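Local coordinates for putative uncharacterized protein (Enterobacter cloacae, PDB 4HFK), which probably serves as a type VI secretion immunity protein that binds a cognate amidase effector and neutralises it, at residues 4-9 against 41-46; 20-25 against 60-65; 68-73 against 80-85. One frame throughout, in Å; residues are numbered along the deposited sequence.

Interaction 1 of 3, residues 4-9 against 41-46; sequences PDISTF and AAAWLE
A T-shaped aromatic pair, Phe9 with Trp44, fastens the 3-10 turn before helix 11-27 to helix 31-47 in this all-helical protein of the T6SS amidase immunity family. The two ring planes stand at 81°, with the phenyl and six-membered indole centroids 5.0 Å apart. Trp44 supplies the edge: its outermost carbon CH2 sits over the centre of the Phe9 face, 3.9 Å from Phe9 CE2, and that aromatic C-H aims into the phenyl pi cloud. Ile6 takes the indole from another side, reaching over one of its faces with CG1, while its CG2, held anti to the backbone N, meets Trp44 CZ3 at 3.7 Å. Beyond CG1 the Ile6 chain runs on to the helix surface. Leu81 of the second subunit packs on Ala43 and Trp44, so a dimer contact borders the same patch, and Trp44 NE1 makes a weak hydrogen bond to Asn21 of helix 11-27. The turn is shaped from within by an Asx turn, in which Asp5 OD1 accepts from Ser7 N at 3.1 Å with a fairly straight N-H (167°). At the methyl end, Ile6 CD1 rests 3.9 Å from Ala43 CB.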
ATOM      1  N   PRO B   4       0.554 -11.603  -9.716  1.00 12.32           N
ATOM      2  CA  PRO B   4       1.002 -12.704  -8.857  1.00 14.39           C
ATOM      3  C   PRO B   4      -0.114 -13.183  -7.926  1.00 16.14           C
ATOM      4  O   PRO B   4      -0.992 -12.404  -7.539  1.00 11.37           O
ATOM      5  CB  PRO B   4       2.126 -12.064  -8.026  1.00 13.98           C
ATOM      6  CG  PRO B   4       1.785 -10.606  -7.995  1.00 14.03           C
ATOM      7  CD  PRO B   4       1.215 -10.330  -9.367  1.00 14.60           C
ATOM      8  N   ASP B   5      -0.088 -14.462  -7.582  1.00 14.79           N
ATOM      9  CA  ASP B   5      -1.033 -14.999  -6.607  1.00 17.61           C
ATOM     10  C   ASP B   5      -0.640 -14.537  -5.201  1.00 16.08           C
ATOM     11  O   ASP B   5       0.548 -14.338  -4.925  1.00 11.61           O
ATOM     12  CB  ASP B   5      -1.012 -16.523  -6.660  1.00 20.26           C
ATOM     13  CG  ASP B   5      -2.283 -17.138  -6.112  1.00 36.26           C
ATOM     14  OD1 ASP B   5      -2.346 -17.419  -4.887  1.00 30.79           O
ATOM     15  OD2 ASP B   5      -3.223 -17.328  -6.916  1.00 46.67           O
ATOM     16  N   ILE B   6      -1.618 -14.377  -4.308  1.00 11.83           N
ATOM     17  CA  ILE B   6      -1.314 -14.015  -2.915  1.00 11.33           C
ATOM     18  C   ILE B   6      -0.352 -15.014  -2.255  1.00 11.01           C
ATOM     19  O   ILE B   6       0.502 -14.645  -1.439  1.00 10.02           O
ATOM     20  CB  ILE B   6      -2.596 -13.873  -2.073  1.00 12.36           C
ATOM     21  CG1 ILE B   6      -3.334 -12.597  -2.469  1.00 19.00           C
ATOM     22  CG2 ILE B   6      -2.264 -13.777  -0.597  1.00 11.88           C
ATOM     23  CD1 ILE B   6      -4.468 -12.225  -1.525  1.00 13.33           C
ATOM     24  N   SER B   7      -0.474 -16.276  -2.643  1.00 11.06           N
ATOM     25  CA  SER B   7       0.344 -17.349  -2.073  1.00 11.15           C
ATOM     26  C   SER B   7       1.835 -17.220  -2.416  1.00 13.57           C
ATOM     27  O   SER B   7       2.670 -17.899  -1.822  1.00 14.99           O
ATOM     28  CB  SER B   7      -0.160 -18.700  -2.576  1.00 13.36           C
ATOM     29  OG  SER B   7       0.242 -18.892  -3.923  1.00 15.43           O
ATOM     30  N   THR B   8       2.177 -16.370  -3.381  1.00 12.31           N
ATOM     31  CA  THR B   8       3.585 -16.174  -3.731  1.00 11.72           C
ATOM     32  C   THR B   8       4.310 -15.199  -2.803  1.00 10.91           C
ATOM     33  O   THR B   8       5.522 -15.013  -2.926  1.00  8.82           O
ATOM     34  CB  THR B   8       3.757 -15.677  -5.182  1.00 12.51           C
ATOM     35  OG1 THR B   8       3.275 -14.333  -5.287  1.00 15.69           O
ATOM     36  CG2 THR B   8       2.999 -16.577  -6.161  1.00 16.48           C
ATOM     37  N   PHE B   9       3.577 -14.558  -1.897  1.00  7.30           N
ATOM     38  CA  PHE B   9       4.195 -13.665  -0.914  1.00  6.39           C
ATOM     39  C   PHE B   9       4.621 -14.488   0.301  1.00  9.60           C
ATOM     40  O   PHE B   9       4.086 -15.570   0.541  1.00  6.58           O
ATOM     41  CB  PHE B   9       3.203 -12.578  -0.466  1.00  7.25           C
ATOM     42  CG  PHE B   9       2.839 -11.589  -1.548  1.00  9.11           C
ATOM     43  CD1 PHE B   9       3.365 -10.309  -1.534  1.00  8.10           C
ATOM     44  CD2 PHE B   9       1.979 -11.942  -2.577  1.00  6.80           C
ATOM     45  CE1 PHE B   9       3.049  -9.393  -2.529  1.00  8.96           C
ATOM     46  CE2 PHE B   9       1.655 -11.026  -3.579  1.00 10.28           C
ATOM     47  CZ  PHE B   9       2.187  -9.752  -3.548  1.00 10.04           C
ATOM     48  N   ALA B  41      -7.746  -6.157   2.835  1.00  4.88           N
ATOM     49  CA  ALA B  41      -7.092  -6.638   4.048  1.00  6.97           C
ATOM     50  C   ALA B  41      -7.592  -8.039   4.416  1.00  7.53           C
ATOM     51  O   ALA B  41      -6.816  -8.893   4.858  1.00  7.21           O
ATOM     52  CB  ALA B  41      -7.329  -5.657   5.207  1.00  5.94           C
ATOM     53  N   ALA B  42      -8.886  -8.287   4.224  1.00  6.43           N
ATOM     54  CA  ALA B  42      -9.451  -9.592   4.587  1.00  9.39           C
ATOM     55  C   ALA B  42      -8.911 -10.719   3.700  1.00  5.80           C
ATOM     56  O   ALA B  42      -8.960 -11.890   4.082  1.00  7.76           O
ATOM     57  CB  ALA B  42     -10.997  -9.566   4.577  1.00  5.97           C
ATOM     58  N   ALA B  43      -8.405 -10.375   2.516  1.00  7.19           N
ATOM     59  CA  ALA B  43      -7.791 -11.388   1.654  1.00  8.37           C
ATOM     60  C   ALA B  43      -6.427 -11.790   2.205  1.00  7.78           C
ATOM     61  O   ALA B  43      -6.063 -12.968   2.182  1.00  6.37           O
ATOM     62  CB  ALA B  43      -7.654 -10.888   0.229  1.00  6.07           C
ATOM     63  N   TRP B  44      -5.657 -10.804   2.671  1.00  8.20           N
ATOM     64  CA  TRP B  44      -4.387 -11.096   3.331  1.00  6.55           C
ATOM     65  C   TRP B  44      -4.645 -11.879   4.617  1.00  6.96           C
ATOM     66  O   TRP B  44      -3.866 -12.768   4.985  1.00  7.71           O
ATOM     67  CB  TRP B  44      -3.620  -9.806   3.656  1.00  5.44           C
ATOM     68  CG  TRP B  44      -3.235  -8.981   2.443  1.00  9.83           C
ATOM     69  CD1 TRP B  44      -3.702  -7.732   2.108  1.00  7.94           C
ATOM     70  CD2 TRP B  44      -2.302  -9.349   1.415  1.00  8.35           C
ATOM     71  NE1 TRP B  44      -3.112  -7.310   0.943  1.00  7.07           N
ATOM     72  CE2 TRP B  44      -2.253  -8.281   0.494  1.00  7.21           C
ATOM     73  CE3 TRP B  44      -1.499 -10.473   1.191  1.00  7.69           C
ATOM     74  CZ2 TRP B  44      -1.426  -8.308  -0.647  1.00  8.27           C
ATOM     75  CZ3 TRP B  44      -0.684 -10.504   0.055  1.00  9.10           C
ATOM     76  CH2 TRP B  44      -0.654  -9.425  -0.848  1.00  9.43           C
ATOM     77  N   LEU B  45      -5.725 -11.539   5.317  1.00  6.51           N
ATOM     78  CA  LEU B  45      -6.075 -12.250   6.548  1.00  7.65           C
ATOM     79  C   LEU B  45      -6.258 -13.735   6.277  1.00  6.70           C
ATOM     80  O   LEU B  45      -5.704 -14.576   6.985  1.00  7.15           O
ATOM     81  CB  LEU B  45      -7.362 -11.686   7.177  1.00  9.30           C
ATOM     82  CG  LEU B  45      -7.857 -12.458   8.413  1.00  8.46           C
ATOM     83  CD1 LEU B  45      -6.983 -12.156   9.631  1.00 10.26           C
ATOM     84  CD2 LEU B  45      -9.329 -12.150   8.737  1.00 10.30           C
ATOM     85  N   GLU B  46      -7.051 -14.060   5.262  1.00  7.01           N
ATOM     86  CA  GLU B  46      -7.300 -15.466   4.915  1.00  8.40           C
ATOM     87  C   GLU B  46      -5.991 -16.188   4.588  1.00 11.60           C
ATOM     88  O   GLU B  46      -5.796 -17.350   4.954  1.00  8.30           O
ATOM     89  CB  GLU B  46      -8.255 -15.555   3.715  1.00  7.48           C
ATOM     90  CG  GLU B  46      -8.404 -16.963   3.141  1.00  8.94           C
ATOM     91  CD  GLU B  46      -9.318 -17.864   3.968  1.00  9.86           C
ATOM     92  OE1 GLU B  46     -10.140 -17.340   4.750  1.00 14.19           O
ATOM     93  OE2 GLU B  46      -9.232 -19.101   3.823  1.00 11.49           O
TER

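Interaction 2 of 3, residues 20-25 against 60-65; sequences QNRCIG and EVIVSL
Ile62 of helix 52-66 reaches across to Arg22 and Cys23 of helix 11-27, a helix-helix packing contact near the centre of the all-helical fold. The closest pair of alpha carbons, Cys23 CA and Ile62 CA, is 6.7 Å apart. The CB of Ile62 points at the opposite helix, and its two branches then divide the work. CG2, lying anti to the backbone N, ends 3.5 Å from Cys23 SG, the nearest approach between the two segments. CG1 turns the other way, beside the N (chi1 -71°), yet still comes within 3.9 Å of the same Cys23 SG, so the sulfur is met by both branches of the isoleucine. At the tip, the extended chi2 carries CD1 forward to the aliphatic part of Arg22, where it stops 4.1 Å from Arg22 CG; the two side chains cross there at about a right angle. Val19 and Lys26 of helix 11-27 also touch Ile62, and together with Arg22 and Cys23 they form the four-residue hole of knobs-into-holes packing, with Ile62 as the knob. Arg22 is therefore used twice: its CG methylene meets the Ile62 methyl, while its NE forms a salt bridge with Asp59, on the helix that carries Ile62, and its NH2 is hydrogen-bonded to the backbone of the chain of another protein. Cys23 in turn packs on Cys83 and Ile86 of helix 79-87, which makes its side chain common to three helices. The sulfur also lies 4.2 Å from the CD1 methyl of Ile62.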
ATOM      1  N   GLN B  20      -0.863  -2.759   6.367  1.00  6.86           N
ATOM      2  CA  GLN B  20      -0.851  -1.589   5.486  1.00  9.43           C
ATOM      3  C   GLN B  20      -2.245  -1.298   4.927  1.00  9.05           C
ATOM      4  O   GLN B  20      -2.712  -0.156   4.958  1.00  7.91           O
ATOM      5  CB  GLN B  20       0.145  -1.780   4.335  1.00 10.87           C
ATOM      6  CG  GLN B  20       0.628  -0.456   3.717  1.00 12.94           C
ATOM      7  CD  GLN B  20       0.195  -0.273   2.270  1.00 13.79           C
ATOM      8  OE1 GLN B  20      -0.636  -1.022   1.763  1.00 14.80           O
ATOM      9  NE2 GLN B  20       0.768   0.726   1.598  1.00 14.32           N
ATOM     10  N   ASN B  21      -2.904  -2.331   4.413  1.00  7.87           N
ATOM     11  CA  ASN B  21      -4.223  -2.159   3.808  1.00 10.09           C
ATOM     12  C   ASN B  21      -5.229  -1.676   4.845  1.00 10.02           C
ATOM     13  O   ASN B  21      -6.059  -0.808   4.575  1.00 13.70           O
ATOM     14  CB  ASN B  21      -4.718  -3.466   3.190  1.00  7.85           C
ATOM     15  CG  ASN B  21      -4.005  -3.819   1.901  1.00 10.79           C
ATOM     16  OD1 ASN B  21      -4.384  -4.785   1.233  1.00 12.26           O
ATOM     17  ND2 ASN B  21      -2.963  -3.055   1.546  1.00  7.89           N
ATOM     18  N   ARG B  22      -5.147  -2.239   6.040  1.00  9.35           N
ATOM     19  CA  ARG B  22      -6.004  -1.805   7.131  1.00  9.58           C
ATOM     20  C   ARG B  22      -5.719  -0.350   7.550  1.00 13.41           C
ATOM     21  O   ARG B  22      -6.644   0.410   7.866  1.00 10.10           O
ATOM     22  CB  ARG B  22      -5.858  -2.749   8.318  1.00 11.31           C
ATOM     23  CG  ARG B  22      -6.683  -2.338   9.495  1.00 15.31           C
ATOM     24  CD  ARG B  22      -7.343  -3.541  10.134  1.00 20.11           C
ATOM     25  NE  ARG B  22      -8.145  -3.136  11.282  1.00 19.34           N
ATOM     26  CZ  ARG B  22      -9.472  -3.049  11.267  1.00 16.24           C
ATOM     27  NH1 ARG B  22     -10.147  -3.363  10.166  1.00 12.24           N
ATOM     28  NH2 ARG B  22     -10.115  -2.670  12.358  1.00 18.77           N
ATOM     29  N   CYS B  23      -4.447   0.047   7.553  1.00  9.65           N
ATOM     30  CA  CYS B  23      -4.119   1.448   7.823  1.00 11.34           C
ATOM     31  C   CYS B  23      -4.751   2.372   6.789  1.00  9.70           C
ATOM     32  O   CYS B  23      -5.324   3.405   7.139  1.00 11.62           O
ATOM     33  CB  CYS B  23      -2.610   1.680   7.814  1.00 12.96           C
ATOM     34  SG  CYS B  23      -1.763   1.142   9.269  1.00 18.18           S
ATOM     35  N   ILE B  24      -4.625   2.007   5.516  1.00  9.27           N
ATOM     36  CA  ILE B  24      -5.227   2.785   4.432  1.00  9.76           C
ATOM     37  C   ILE B  24      -6.720   2.962   4.674  1.00 12.53           C
ATOM     38  O   ILE B  24      -7.259   4.050   4.482  1.00 11.31           O
ATOM     39  CB  ILE B  24      -4.977   2.124   3.067  1.00 11.90           C
ATOM     40  CG1 ILE B  24      -3.485   2.215   2.719  1.00 10.83           C
ATOM     41  CG2 ILE B  24      -5.799   2.804   1.979  1.00  9.49           C
ATOM     42  CD1 ILE B  24      -3.068   1.397   1.515  1.00  9.27           C
ATOM     43  N   GLY B  25      -7.376   1.896   5.129  1.00  8.92           N
ATOM     44  CA  GLY B  25      -8.794   1.938   5.438  1.00  9.45           C
ATOM     45  C   GLY B  25      -9.115   2.913   6.556  1.00 17.84           C
ATOM     46  O   GLY B  25     -10.162   3.565   6.542  1.00 16.56           O
ATOM     47  N   GLU B  60      -4.692  -2.410  17.426  1.00 13.98           N
ATOM     48  CA  GLU B  60      -4.430  -1.433  18.482  1.00 17.77           C
ATOM     49  C   GLU B  60      -3.143  -0.664  18.208  1.00 16.05           C
ATOM     50  O   GLU B  60      -3.082   0.555  18.396  1.00 14.18           O
ATOM     51  CB  GLU B  60      -4.310  -2.127  19.842  1.00 17.36           C
ATOM     52  CG  GLU B  60      -5.607  -2.737  20.347  1.00 26.40           C
ATOM     53  N   VAL B  61      -2.105  -1.379  17.778  1.00 14.26           N
ATOM     54  CA  VAL B  61      -0.830  -0.737  17.478  1.00 16.16           C
ATOM     55  C   VAL B  61      -1.032   0.267  16.348  1.00 12.21           C
ATOM     56  O   VAL B  61      -0.550   1.399  16.414  1.00 12.01           O
ATOM     57  CB  VAL B  61       0.259  -1.779  17.113  1.00 14.66           C
ATOM     58  CG1 VAL B  61       1.504  -1.096  16.598  1.00 13.21           C
ATOM     59  CG2 VAL B  61       0.589  -2.641  18.327  1.00 16.41           C
ATOM     60  N   ILE B  62      -1.775  -0.148  15.326  1.00 13.51           N
ATOM     61  CA  ILE B  62      -2.115   0.729  14.208  1.00 11.58           C
ATOM     62  C   ILE B  62      -2.760   2.045  14.676  1.00 11.86           C
ATOM     63  O   ILE B  62      -2.329   3.137  14.283  1.00  9.92           O
ATOM     64  CB  ILE B  62      -3.059   0.005  13.225  1.00 12.41           C
ATOM     65  CG1 ILE B  62      -2.298  -1.081  12.458  1.00 11.14           C
ATOM     66  CG2 ILE B  62      -3.672   0.978  12.243  1.00 12.80           C
ATOM     67  CD1 ILE B  62      -3.196  -1.998  11.655  1.00 10.36           C
ATOM     68  N   VAL B  63      -3.794   1.946  15.508  1.00 10.88           N
ATOM     69  CA  VAL B  63      -4.513   3.140  15.955  1.00 10.87           C
ATOM     70  C   VAL B  63      -3.571   4.096  16.698  1.00 15.59           C
ATOM     71  O   VAL B  63      -3.638   5.317  16.516  1.00 12.76           O
ATOM     72  CB  VAL B  63      -5.744   2.775  16.819  1.00 15.40           C
ATOM     73  CG1 VAL B  63      -6.362   4.020  17.432  1.00 17.56           C
ATOM     74  CG2 VAL B  63      -6.787   2.045  15.967  1.00 17.45           C
ATOM     75  N   SER B  64      -2.669   3.528  17.500  1.00 12.35           N
ATOM     76  CA  SER B  64      -1.704   4.315  18.250  1.00 11.46           C
ATOM     77  C   SER B  64      -0.654   4.975  17.349  1.00 15.93           C
ATOM     78  O   SER B  64      -0.343   6.156  17.515  1.00 16.64           O
ATOM     79  CB  SER B  64      -1.020   3.442  19.304  1.00 15.97           C
ATOM     80  OG  SER B  64      -0.079   4.202  20.048  1.00 28.13           O
ATOM     81  N   LEU B  65      -0.102   4.218  16.402  1.00 10.55           N
ATOM     82  CA  LEU B  65       0.945   4.755  15.531  1.00 14.17           C
ATOM     83  C   LEU B  65       0.414   5.780  14.518  1.00 13.12           C
ATOM     84  O   LEU B  65       1.121   6.723  14.157  1.00 12.30           O
ATOM     85  CB  LEU B  65       1.704   3.627  14.818  1.00 10.46           C
ATOM     86  CG  LEU B  65       2.674   2.805  15.676  1.00 17.80           C
ATOM     87  CD1 LEU B  65       3.410   1.766  14.836  1.00 14.79           C
ATOM     88  CD2 LEU B  65       3.676   3.700  16.373  1.00 21.58           C
TER

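Interaction 3 of 3, residues 68-73 against 80-85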
ATOM      1  N   GLN B  68       0.903   9.510  15.037  1.00 18.69           N
ATOM      2  CA  GLN B  68       2.166  10.180  14.740  1.00 24.45           C
ATOM      3  C   GLN B  68       1.985  11.062  13.508  1.00 25.96           C
ATOM      4  O   GLN B  68       1.362  10.646  12.524  1.00 21.94           O
ATOM      5  CB  GLN B  68       3.268   9.155  14.484  1.00 27.98           C
ATOM      6  CG  GLN B  68       3.861   8.539  15.736  1.00 32.93           C
ATOM      7  CD  GLN B  68       5.375   8.548  15.692  1.00 41.34           C
ATOM      8  OE1 GLN B  68       5.977   8.190  14.679  1.00 43.12           O
ATOM      9  NE2 GLN B  68       6.000   8.985  16.780  1.00 49.77           N
ATOM     10  N   LYS B  69       2.507  12.283  13.567  1.00 22.45           N
ATOM     11  CA  LYS B  69       2.405  13.202  12.439  1.00 26.46           C
ATOM     12  C   LYS B  69       3.708  13.223  11.652  1.00 22.95           C
ATOM     13  O   LYS B  69       4.786  13.398  12.226  1.00 25.98           O
ATOM     14  CB  LYS B  69       2.062  14.615  12.918  1.00 31.43           C
ATOM     15  CG  LYS B  69       0.682  14.739  13.556  1.00 36.70           C
ATOM     16  CD  LYS B  69       0.166  16.171  13.480  1.00 49.67           C
ATOM     17  N   VAL B  70       3.615  13.019  10.343  1.00 18.45           N
ATOM     18  CA  VAL B  70       4.791  13.128   9.486  1.00 17.53           C
ATOM     19  C   VAL B  70       4.508  14.117   8.369  1.00 16.36           C
ATOM     20  O   VAL B  70       3.348  14.486   8.131  1.00 16.76           O
ATOM     21  CB  VAL B  70       5.219  11.765   8.910  1.00 20.07           C
ATOM     22  CG1 VAL B  70       5.671  10.842  10.029  1.00 20.78           C
ATOM     23  CG2 VAL B  70       4.077  11.137   8.114  1.00 14.45           C
ATOM     24  N   GLY B  71       5.561  14.558   7.690  1.00 12.90           N
ATOM     25  CA  GLY B  71       5.399  15.536   6.632  1.00 13.53           C
ATOM     26  C   GLY B  71       6.505  15.471   5.599  1.00 11.93           C
ATOM     27  O   GLY B  71       7.391  14.609   5.660  1.00 10.93           O
ATOM     28  N   GLY B  72       6.462  16.410   4.663  1.00  9.20           N
ATOM     29  CA  GLY B  72       7.388  16.463   3.545  1.00  9.52           C
ATOM     30  C   GLY B  72       7.250  17.825   2.894  1.00 14.11           C
ATOM     31  O   GLY B  72       6.618  18.720   3.475  1.00 13.11           O
ATOM     32  N   THR B  73       7.836  18.001   1.709  1.00 10.60           N
ATOM     33  CA  THR B  73       7.779  19.301   1.042  1.00 14.10           C
ATOM     34  C   THR B  73       6.373  19.610   0.526  1.00 16.16           C
ATOM     35  O   THR B  73       6.041  20.772   0.290  1.00 14.25           O
ATOM     36  CB  THR B  73       8.784  19.403  -0.119  1.00 14.64           C
ATOM     37  OG1 THR B  73       8.484  18.401  -1.096  1.00 11.48           O
ATOM     38  CG2 THR B  73      10.225  19.202   0.388  1.00 10.94           C
ATOM     39  N   ILE B  80      -0.236   7.835   3.383  1.00  8.42           N
ATOM     40  CA  ILE B  80      -0.067   6.621   2.584  1.00  9.23           C
ATOM     41  C   ILE B  80       1.318   6.036   2.850  1.00 10.95           C
ATOM     42  O   ILE B  80       1.473   4.820   3.061  1.00  8.45           O
ATOM     43  CB  ILE B  80      -0.253   6.901   1.076  1.00  9.98           C
ATOM     44  CG1 ILE B  80      -1.736   7.127   0.760  1.00  9.16           C
ATOM     45  CG2 ILE B  80       0.306   5.751   0.232  1.00  8.75           C
ATOM     46  CD1 ILE B  80      -2.613   5.894   0.999  1.00 11.12           C
ATOM     47  N   LEU B  81       2.325   6.905   2.870  1.00  7.98           N
ATOM     48  CA  LEU B  81       3.667   6.463   3.228  1.00  9.29           C
ATOM     49  C   LEU B  81       3.673   5.951   4.665  1.00  8.18           C
ATOM     50  O   LEU B  81       4.242   4.895   4.945  1.00  7.75           O
ATOM     51  CB  LEU B  81       4.694   7.591   3.056  1.00  7.47           C
ATOM     52  CG  LEU B  81       6.125   7.090   2.756  1.00 15.44           C
ATOM     53  CD1 LEU B  81       6.938   8.179   2.086  1.00 15.87           C
ATOM     54  CD2 LEU B  81       6.823   6.667   4.014  1.00 11.39           C
ATOM     55  N   LYS B  82       3.034   6.691   5.569  1.00  7.92           N
ATOM     56  CA  LYS B  82       2.959   6.277   6.977  1.00 12.14           C
ATOM     57  C   LYS B  82       2.384   4.865   7.144  1.00  8.87           C
ATOM     58  O   LYS B  82       2.859   4.091   7.983  1.00  8.39           O
ATOM     59  CB  LYS B  82       2.144   7.279   7.817  1.00  8.29           C
ATOM     60  CG  LYS B  82       2.181   6.986   9.326  1.00 14.34           C
ATOM     61  CD  LYS B  82       1.119   7.755  10.120  1.00 13.01           C
ATOM     62  CE  LYS B  82       1.005   9.207   9.694  1.00 16.73           C
ATOM     63  NZ  LYS B  82      -0.214   9.860  10.277  1.00 17.38           N
ATOM     64  N   CYS B  83       1.369   4.525   6.351  1.00  8.47           N
ATOM     65  CA  CYS B  83       0.811   3.173   6.396  1.00  8.73           C
ATOM     66  C   CYS B  83       1.905   2.107   6.178  1.00  9.88           C
ATOM     67  O   CYS B  83       1.904   1.056   6.823  1.00  7.81           O
ATOM     68  CB  CYS B  83      -0.298   3.008   5.348  1.00 10.55           C
ATOM     69  SG  CYS B  83      -1.767   4.074   5.619  1.00 13.22           S
ATOM     70  N   THR B  84       2.847   2.378   5.279  1.00  8.89           N
ATOM     71  CA  THR B  84       3.920   1.416   5.050  1.00  7.51           C
ATOM     72  C   THR B  84       4.911   1.436   6.207  1.00  8.53           C
ATOM     73  O   THR B  84       5.393   0.380   6.639  1.00 10.83           O
ATOM     74  CB  THR B  84       4.634   1.659   3.701  1.00  6.88           C
ATOM     75  OG1 THR B  84       3.738   1.318   2.636  1.00  8.04           O
ATOM     76  CG2 THR B  84       5.880   0.780   3.579  1.00  6.81           C
ATOM     77  N   LEU B  85       5.206   2.626   6.729  1.00  6.31           N
ATOM     78  CA  LEU B  85       6.130   2.727   7.862  1.00  7.02           C
ATOM     79  C   LEU B  85       5.588   1.933   9.038  1.00  9.73           C
ATOM     80  O   LEU B  85       6.332   1.217   9.717  1.00  8.18           O
ATOM     81  CB  LEU B  85       6.360   4.187   8.265  1.00  7.35           C
ATOM     82  CG  LEU B  85       6.973   5.070   7.174  1.00  9.04           C
ATOM     83  CD1 LEU B  85       7.331   6.436   7.727  1.00  9.24           C
ATOM     84  CD2 LEU B  85       8.209   4.416   6.555  1.00  6.97           C
TER
HETATM   85  O   HOH W   1       1.043  12.317   9.174  1.00 17.04           O
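Lys82 leaves helix 79-87 nearly straight, with chi1 at -173°, and then bends at chi3 (-44°), which swings its ammonium group toward the backbone of Gln68 and the flank of Val70. The valine answers with CG2, the branch set between its backbone N and carbonyl carbon, which approaches Lys82 CE to 4.0 Å; the two side chains meet obliquely. The ammonium adds the polar part of the contact. Lys82 NZ donates to Gln68 O at 2.9 Å, and the C=O...N angle of 176° places the ammonium almost exactly in line with the carbonyl. Water 1 fills the next position: it accepts from Lys82 NZ at 3.0 Å and from Val70 N at 2.9 Å, bridging the lysine to a second backbone group of the same loop. Gln79 OE1 and Leu66 O are further acceptors for NZ, so four oxygens surround a group that has three N-H bonds to give. Because Leu66 closes helix 52-66, the positive charge also sits at the carboxyl end of a helix, where it is probably stabilised. One lysine thus ties the first part of the loop, through Gln68 and Val70, to helix 79-87. What the loop presents is consistent with a role in recognition: Gly71 makes backbone hydrogen bonds to the chain of another protein, Val70 packs on an apolar side chain of that chain, and Thr73 engages it as well. Within the fold, helix 79-87 also turns Cys83 against Gln20, Cys23, Ile24 and Ile27 of helix 11-27, while its Leu81 meets Ala43 of the second subunit, so the helix carrying Lys82 is wedged between the loop, helix 11-27 and the dimer partner.

From the N terminus, interaction 1 closes the first loop, bringing the segment ahead of helix 11-27 back onto helix 31-47 so that helix 11-27 lies within the closure. Interaction 2 starts inside that loop and ends beyond it, on helix 52-66, so the two cross along the chain; they also touch, through Trp44 and Asn21. Interaction 3 opens only after interaction 2 has closed, and ties a short connection to helix 79-87. Interactions 2 and 3 meet where Gln20 and Cys23 touch Thr84 and Cys83. Interactions 1 and 3 lie on opposite sides of the chain's centre, about 11 Å apart at their nearest atoms, and all three reach the second subunit.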